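Local coordinates for protein triacylglycerol lipase (Yarrowia lipolytica, PDB 3O0D) that probably hydrolyses triacylglycerols as a secreted, glycosylated lipase of the alpha/beta-hydrolase fold, at residues A[72-86]-A[147-161]. Numbering follows the deposited sequence. Where two conformers were deposited one is given.
Sequences LAVDHASKQIYLVIR and VIEQYPDYQIAVTGH
The amide nitrogen NE2 of Q80 is gripped twice: it donates to OE1 of Q155 at 2.8 Å, tilted from the carbonyl plane, and also hydrogen-bonds Y21. The two glutamines run alongside each other in the same direction, amide planes 33° apart; glutamine suits Q80 because its oxygen can still accept from S78 OG and K20. At the hairpin, H76 ND1 and Y154 OH hydrogen-bond at 2.9 Å; histidine fits because its other nitrogen, NE2, serves E54. H76 also turns its edge to the face of Y151 in an offset edge-to-face pair, and V74 CG1 makes a CH-pi contact over that face. Tyrosine suits Y154 by offering both hydroxyl and face: with CG anti to the carbonyl carbon (chi1 -73°), its ring receives K79 CA in a CH-pi contact, 3.6 Å from the centroid. With an alanine in place of Y154, ring and hydroxyl are gone, which would probably leave H76 ND1 without its mate and open a gap beside V74 CG1. Long, beta-branched I81 lays CD1 against the last turn of helix 127-150, 3.8 Å from I148 CA. Parallel backbone bonds run regularly as far as I85 N to T159 O; then a water bridges H161 N and I85 O. Helix 163-177 packs on L83 and V158, helix 12-27 on Y82 and T159, strand 53-60 on V74 and V147, and strand 155-161 runs into the probable nucleophile elbow, whose first glycine is G160.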
loop_
_atom_site.group_PDB
_atom_site.type_symbol
_atom_site.label_atom_id
_atom_site.label_comp_id
_atom_site.label_asym_id
_atom_site.label_seq_id
_atom_site.Cartn_x
_atom_site.Cartn_y
_atom_site.Cartn_z
ATOM N N LEU A 72 -5.278 3.635 13.353
ATOM C CA LEU A 72 -4.203 4.566 13.572
ATOM C C LEU A 72 -3.573 4.089 14.840
ATOM O O LEU A 72 -4.219 3.917 15.898
ATOM C CB LEU A 72 -4.822 5.978 13.739
ATOM C CG LEU A 72 -3.890 7.156 14.039
ATOM C CD1 LEU A 72 -2.774 7.358 13.033
ATOM C CD2 LEU A 72 -4.788 8.434 14.212
ATOM N N ALA A 73 -2.202 3.950 14.838
ATOM C CA ALA A 73 -1.550 3.545 16.102
ATOM C C ALA A 73 -0.224 4.313 16.244
ATOM O O ALA A 73 0.254 4.897 15.262
ATOM C CB ALA A 73 -1.216 2.035 16.030
ATOM N N VAL A 74 0.339 4.292 17.468
ATOM C CA VAL A 74 1.632 4.987 17.745
ATOM C C VAL A 74 2.577 3.911 18.327
ATOM O O VAL A 74 2.233 3.237 19.296
ATOM C CB VAL A 74 1.429 6.084 18.774
ATOM C CG1 VAL A 74 2.830 6.735 19.063
ATOM C CG2 VAL A 74 0.489 7.156 18.174
ATOM N N ASP A 75 3.772 3.812 17.743
ATOM C CA ASP A 75 4.766 2.775 18.183
ATOM C C ASP A 75 5.874 3.678 18.835
ATOM O O ASP A 75 6.637 4.387 18.150
ATOM C CB ASP A 75 5.301 2.093 16.986
ATOM C CG ASP A 75 6.276 0.952 17.342
ATOM O OD1 ASP A 75 6.950 1.099 18.385
ATOM O OD2 ASP A 75 6.367 -0.036 16.578
ATOM N N HIS A 76 5.870 3.618 20.150
ATOM C CA HIS A 76 6.839 4.342 20.987
ATOM C C HIS A 76 8.168 3.636 20.959
ATOM O O HIS A 76 9.176 4.234 21.431
ATOM C CB HIS A 76 6.284 4.347 22.409
ATOM C CG HIS A 76 5.011 5.123 22.542
ATOM N ND1 HIS A 76 4.962 6.493 22.362
ATOM C CD2 HIS A 76 3.738 4.726 22.754
ATOM C CE1 HIS A 76 3.704 6.912 22.483
ATOM N NE2 HIS A 76 2.949 5.860 22.751
ATOM N N ALA A 77 8.236 2.377 20.502
ATOM C CA ALA A 77 9.590 1.718 20.417
ATOM C C ALA A 77 10.271 2.163 19.165
ATOM O O ALA A 77 11.479 2.447 19.150
ATOM C CB ALA A 77 9.484 0.207 20.461
ATOM N N SER A 78 9.566 2.229 18.059
ATOM C CA SER A 78 10.198 2.633 16.806
ATOM C C SER A 78 10.063 4.146 16.550
ATOM O O SER A 78 10.702 4.633 15.574
ATOM C CB SER A 78 9.589 1.831 15.603
ATOM O OG SER A 78 8.232 2.268 15.471
ATOM N N LYS A 79 9.330 4.829 17.421
ATOM C CA LYS A 79 9.015 6.294 17.233
ATOM C C LYS A 79 8.354 6.588 15.903
ATOM O O LYS A 79 8.841 7.372 15.051
ATOM C CB LYS A 79 10.340 7.119 17.345
ATOM C CG LYS A 79 10.852 7.275 18.816
ATOM C CD LYS A 79 11.234 5.957 19.336
ATOM C CE LYS A 79 11.891 5.899 20.801
ATOM N NZ LYS A 79 12.555 4.552 20.999
ATOM N N GLN A 80 7.232 5.880 15.662
ATOM C CA GLN A 80 6.515 6.015 14.410
ATOM C C GLN A 80 5.013 6.110 14.764
ATOM O O GLN A 80 4.568 5.642 15.816
ATOM C CB GLN A 80 6.675 4.786 13.495
ATOM C CG GLN A 80 8.152 4.736 12.962
ATOM C CD GLN A 80 8.369 3.468 12.184
ATOM O OE1 GLN A 80 8.229 2.376 12.717
ATOM N NE2 GLN A 80 8.567 3.600 10.877
ATOM N N ILE A 81 4.322 6.717 13.810
ATOM C CA ILE A 81 2.823 6.738 13.825
ATOM C C ILE A 81 2.451 5.875 12.602
ATOM O O ILE A 81 2.929 6.102 11.485
ATOM C CB ILE A 81 2.342 8.188 13.571
ATOM C CG1 ILE A 81 2.742 9.045 14.786
ATOM C CG2 ILE A 81 0.748 8.147 13.416
ATOM C CD1 ILE A 81 2.658 10.648 14.509
ATOM N N TYR A 82 1.558 4.919 12.851
ATOM C CA TYR A 82 1.127 4.013 11.744
ATOM C C TYR A 82 -0.311 4.332 11.315
ATOM O O TYR A 82 -1.122 4.434 12.191
ATOM C CB TYR A 82 1.075 2.609 12.271
ATOM C CG TYR A 82 2.389 2.026 12.717
ATOM C CD1 TYR A 82 3.546 2.312 12.029
ATOM C CD2 TYR A 82 2.398 1.149 13.757
ATOM C CE1 TYR A 82 4.791 1.735 12.471
ATOM C CE2 TYR A 82 3.661 0.572 14.245
ATOM C CZ TYR A 82 4.788 0.887 13.523
ATOM O OH TYR A 82 6.011 0.382 13.912
ATOM N N LEU A 83 -0.516 4.533 10.021
ATOM C CA LEU A 83 -1.881 4.545 9.495
ATOM C C LEU A 83 -1.967 3.271 8.574
ATOM O O LEU A 83 -1.189 3.128 7.674
ATOM C CB LEU A 83 -2.064 5.782 8.633
ATOM C CG LEU A 83 -3.461 5.779 7.923
ATOM C CD1 LEU A 83 -4.599 5.657 8.924
ATOM C CD2 LEU A 83 -3.551 7.110 7.150
ATOM N N VAL A 84 -2.959 2.412 8.896
ATOM C CA VAL A 84 -3.039 1.138 8.176
ATOM C C VAL A 84 -4.461 1.092 7.628
ATOM O O VAL A 84 -5.413 1.398 8.348
ATOM C CB VAL A 84 -2.896 0.019 9.153
ATOM C CG1 VAL A 84 -3.212 -1.387 8.479
ATOM C CG2 VAL A 84 -1.393 -0.022 9.713
ATOM N N ILE A 85 -4.515 0.744 6.339
ATOM C CA ILE A 85 -5.837 0.820 5.648
ATOM C C ILE A 85 -6.079 -0.504 4.906
ATOM O O ILE A 85 -5.156 -1.167 4.435
ATOM C CB ILE A 85 -5.817 1.874 4.623
ATOM C CG1 ILE A 85 -5.193 3.233 5.169
ATOM C CG2 ILE A 85 -7.333 2.208 4.234
ATOM C CD1 ILE A 85 -4.763 4.218 4.024
ATOM N N ARG A 86 -7.365 -0.866 4.782
ATOM C CA ARG A 86 -7.742 -2.042 4.022
ATOM C C ARG A 86 -9.045 -1.634 3.318
ATOM O O ARG A 86 -9.631 -0.635 3.648
ATOM C CB ARG A 86 -8.009 -3.255 4.981
ATOM C CG ARG A 86 -8.892 -2.918 6.217
ATOM C CD ARG A 86 -9.783 -3.957 6.827
ATOM N NE ARG A 86 -10.551 -4.786 5.938
ATOM C CZ ARG A 86 -11.444 -5.667 6.379
ATOM N NH1 ARG A 86 -11.672 -5.796 7.688
ATOM N NH2 ARG A 86 -12.099 -6.414 5.517
ATOM N N VAL A 147 -2.688 13.514 16.302
ATOM C CA VAL A 147 -1.630 12.599 16.777
ATOM C C VAL A 147 -0.248 13.077 16.268
ATOM O O VAL A 147 0.760 12.994 17.005
ATOM C CB VAL A 147 -1.948 11.078 16.347
ATOM C CG1 VAL A 147 -0.751 10.132 16.775
ATOM C CG2 VAL A 147 -3.221 10.561 17.132
ATOM N N ILE A 148 -0.155 13.572 15.066
ATOM C CA ILE A 148 1.133 14.151 14.522
ATOM C C ILE A 148 1.577 15.281 15.462
ATOM O O ILE A 148 2.759 15.415 15.785
ATOM C CB ILE A 148 0.966 14.591 13.029
ATOM C CG1 ILE A 148 0.783 13.370 12.087
ATOM C CG2 ILE A 148 2.125 15.482 12.474
ATOM C CD1 ILE A 148 0.192 13.697 10.724
ATOM N N GLU A 149 0.628 16.131 15.865
ATOM C CA GLU A 149 1.004 17.262 16.763
ATOM C C GLU A 149 1.441 16.772 18.133
ATOM O O GLU A 149 2.298 17.358 18.802
ATOM C CB GLU A 149 -0.150 18.311 16.856
ATOM C CG GLU A 149 -0.432 18.951 15.512
ATOM C CD GLU A 149 0.744 19.735 14.939
ATOM O OE1 GLU A 149 1.265 20.642 15.651
ATOM O OE2 GLU A 149 1.153 19.444 13.781
ATOM N N GLN A 150 0.873 15.684 18.600
ATOM C CA GLN A 150 1.226 15.135 19.839
ATOM C C GLN A 150 2.628 14.492 19.854
ATOM O O GLN A 150 3.305 14.499 20.863
ATOM C CB GLN A 150 0.177 14.104 20.225
ATOM C CG GLN A 150 0.436 13.486 21.531
ATOM C CD GLN A 150 -0.786 12.714 22.045
ATOM O OE1 GLN A 150 -1.780 12.497 21.315
ATOM N NE2 GLN A 150 -0.686 12.255 23.292
ATOM N N TYR A 151 3.015 13.883 18.732
ATOM C CA TYR A 151 4.302 13.199 18.563
ATOM C C TYR A 151 5.067 13.740 17.404
ATOM O O TYR A 151 5.201 13.120 16.346
ATOM C CB TYR A 151 4.077 11.658 18.369
ATOM C CG TYR A 151 3.368 11.093 19.564
ATOM C CD1 TYR A 151 4.095 10.812 20.719
ATOM C CD2 TYR A 151 2.002 10.807 19.560
ATOM C CE1 TYR A 151 3.504 10.345 21.861
ATOM C CE2 TYR A 151 1.365 10.273 20.762
ATOM C CZ TYR A 151 2.159 10.049 21.888
ATOM O OH TYR A 151 1.644 9.545 23.100
ATOM N N PRO A 152 5.524 14.991 17.516
ATOM C CA PRO A 152 5.917 15.688 16.265
ATOM C C PRO A 152 7.235 15.252 15.659
ATOM O O PRO A 152 7.502 15.488 14.473
ATOM C CB PRO A 152 6.087 17.166 16.735
ATOM C CG PRO A 152 6.066 17.117 18.150
ATOM C CD PRO A 152 5.500 15.848 18.691
ATOM N N ASP A 153 8.029 14.509 16.450
ATOM C CA ASP A 153 9.247 13.986 15.864
ATOM C C ASP A 153 9.163 12.475 15.501
ATOM O O ASP A 153 10.118 11.916 15.028
ATOM C CB ASP A 153 10.505 14.348 16.681
ATOM C CG ASP A 153 10.659 13.629 17.963
ATOM O OD1 ASP A 153 9.840 12.758 18.316
ATOM O OD2 ASP A 153 11.665 13.972 18.671
ATOM N N TYR A 154 7.965 11.892 15.640
ATOM C CA TYR A 154 7.781 10.474 15.093
ATOM C C TYR A 154 7.633 10.447 13.582
ATOM O O TYR A 154 7.065 11.378 12.994
ATOM C CB TYR A 154 6.592 9.781 15.803
ATOM C CG TYR A 154 6.797 9.330 17.232
ATOM C CD1 TYR A 154 7.801 9.907 18.109
ATOM C CD2 TYR A 154 5.994 8.331 17.740
ATOM C CE1 TYR A 154 7.920 9.477 19.435
ATOM C CE2 TYR A 154 6.075 7.947 19.046
ATOM C CZ TYR A 154 7.090 8.464 19.891
ATOM O OH TYR A 154 7.092 7.953 21.137
ATOM N N GLN A 155 8.137 9.408 12.948
ATOM C CA GLN A 155 8.058 9.222 11.484
ATOM C C GLN A 155 6.640 8.673 11.232
ATOM O O GLN A 155 6.199 7.756 11.947
ATOM C CB GLN A 155 9.031 8.123 10.996
ATOM C CG GLN A 155 8.943 7.880 9.499
ATOM C CD GLN A 155 9.850 6.768 8.989
ATOM O OE1 GLN A 155 9.897 5.664 9.564
ATOM N NE2 GLN A 155 10.569 7.048 7.915
ATOM N N ILE A 156 5.963 9.188 10.212
ATOM C CA ILE A 156 4.634 8.702 9.791
ATOM C C ILE A 156 4.852 7.600 8.775
ATOM O O ILE A 156 5.606 7.784 7.822
ATOM C CB ILE A 156 3.900 9.865 9.103
ATOM C CG1 ILE A 156 3.682 11.013 10.094
ATOM C CG2 ILE A 156 2.557 9.398 8.454
ATOM C CD1 ILE A 156 3.489 12.388 9.400
ATOM N N ALA A 157 4.178 6.458 8.974
ATOM C CA ALA A 157 4.265 5.337 8.028
ATOM C C ALA A 157 2.839 4.906 7.643
ATOM O O ALA A 157 2.019 4.686 8.572
ATOM C CB ALA A 157 4.967 4.106 8.691
ATOM N N VAL A 158 2.604 4.828 6.325
ATOM C CA VAL A 158 1.251 4.463 5.825
ATOM C C VAL A 158 1.413 3.130 5.123
ATOM O O VAL A 158 2.290 3.010 4.274
ATOM C CB VAL A 158 0.711 5.478 4.873
ATOM C CG1 VAL A 158 -0.816 5.218 4.685
ATOM C CG2 VAL A 158 0.901 6.851 5.553
ATOM N N THR A 159 0.571 2.175 5.492
ATOM C CA THR A 159 0.653 0.843 4.823
ATOM C C THR A 159 -0.732 0.258 4.594
ATOM O O THR A 159 -1.686 0.614 5.224
ATOM C CB THR A 159 1.628 -0.128 5.592
ATOM O OG1 THR A 159 1.857 -1.319 4.791
ATOM C CG2 THR A 159 1.050 -0.531 6.863
ATOM N N GLY A 160 -0.803 -0.627 3.623
ATOM C CA GLY A 160 -2.115 -1.336 3.449
ATOM C C GLY A 160 -1.906 -2.396 2.389
ATOM O O GLY A 160 -1.052 -2.295 1.498
ATOM N N HIS A 161 -2.859 -3.361 2.453
ATOM C CA HIS A 161 -2.883 -4.484 1.473
ATOM C C HIS A 161 -4.118 -4.352 0.585
ATOM O O HIS A 161 -5.096 -3.803 1.029
ATOM C CB HIS A 161 -2.934 -5.744 2.297
ATOM C CG HIS A 161 -3.323 -6.990 1.510
ATOM N ND1 HIS A 161 -2.489 -7.665 0.622
ATOM C CD2 HIS A 161 -4.538 -7.613 1.478
ATOM C CE1 HIS A 161 -3.166 -8.697 0.108
ATOM N NE2 HIS A 161 -4.394 -8.679 0.628
HETATM O O HOH W 1 -4.132 -3.715 5.072
#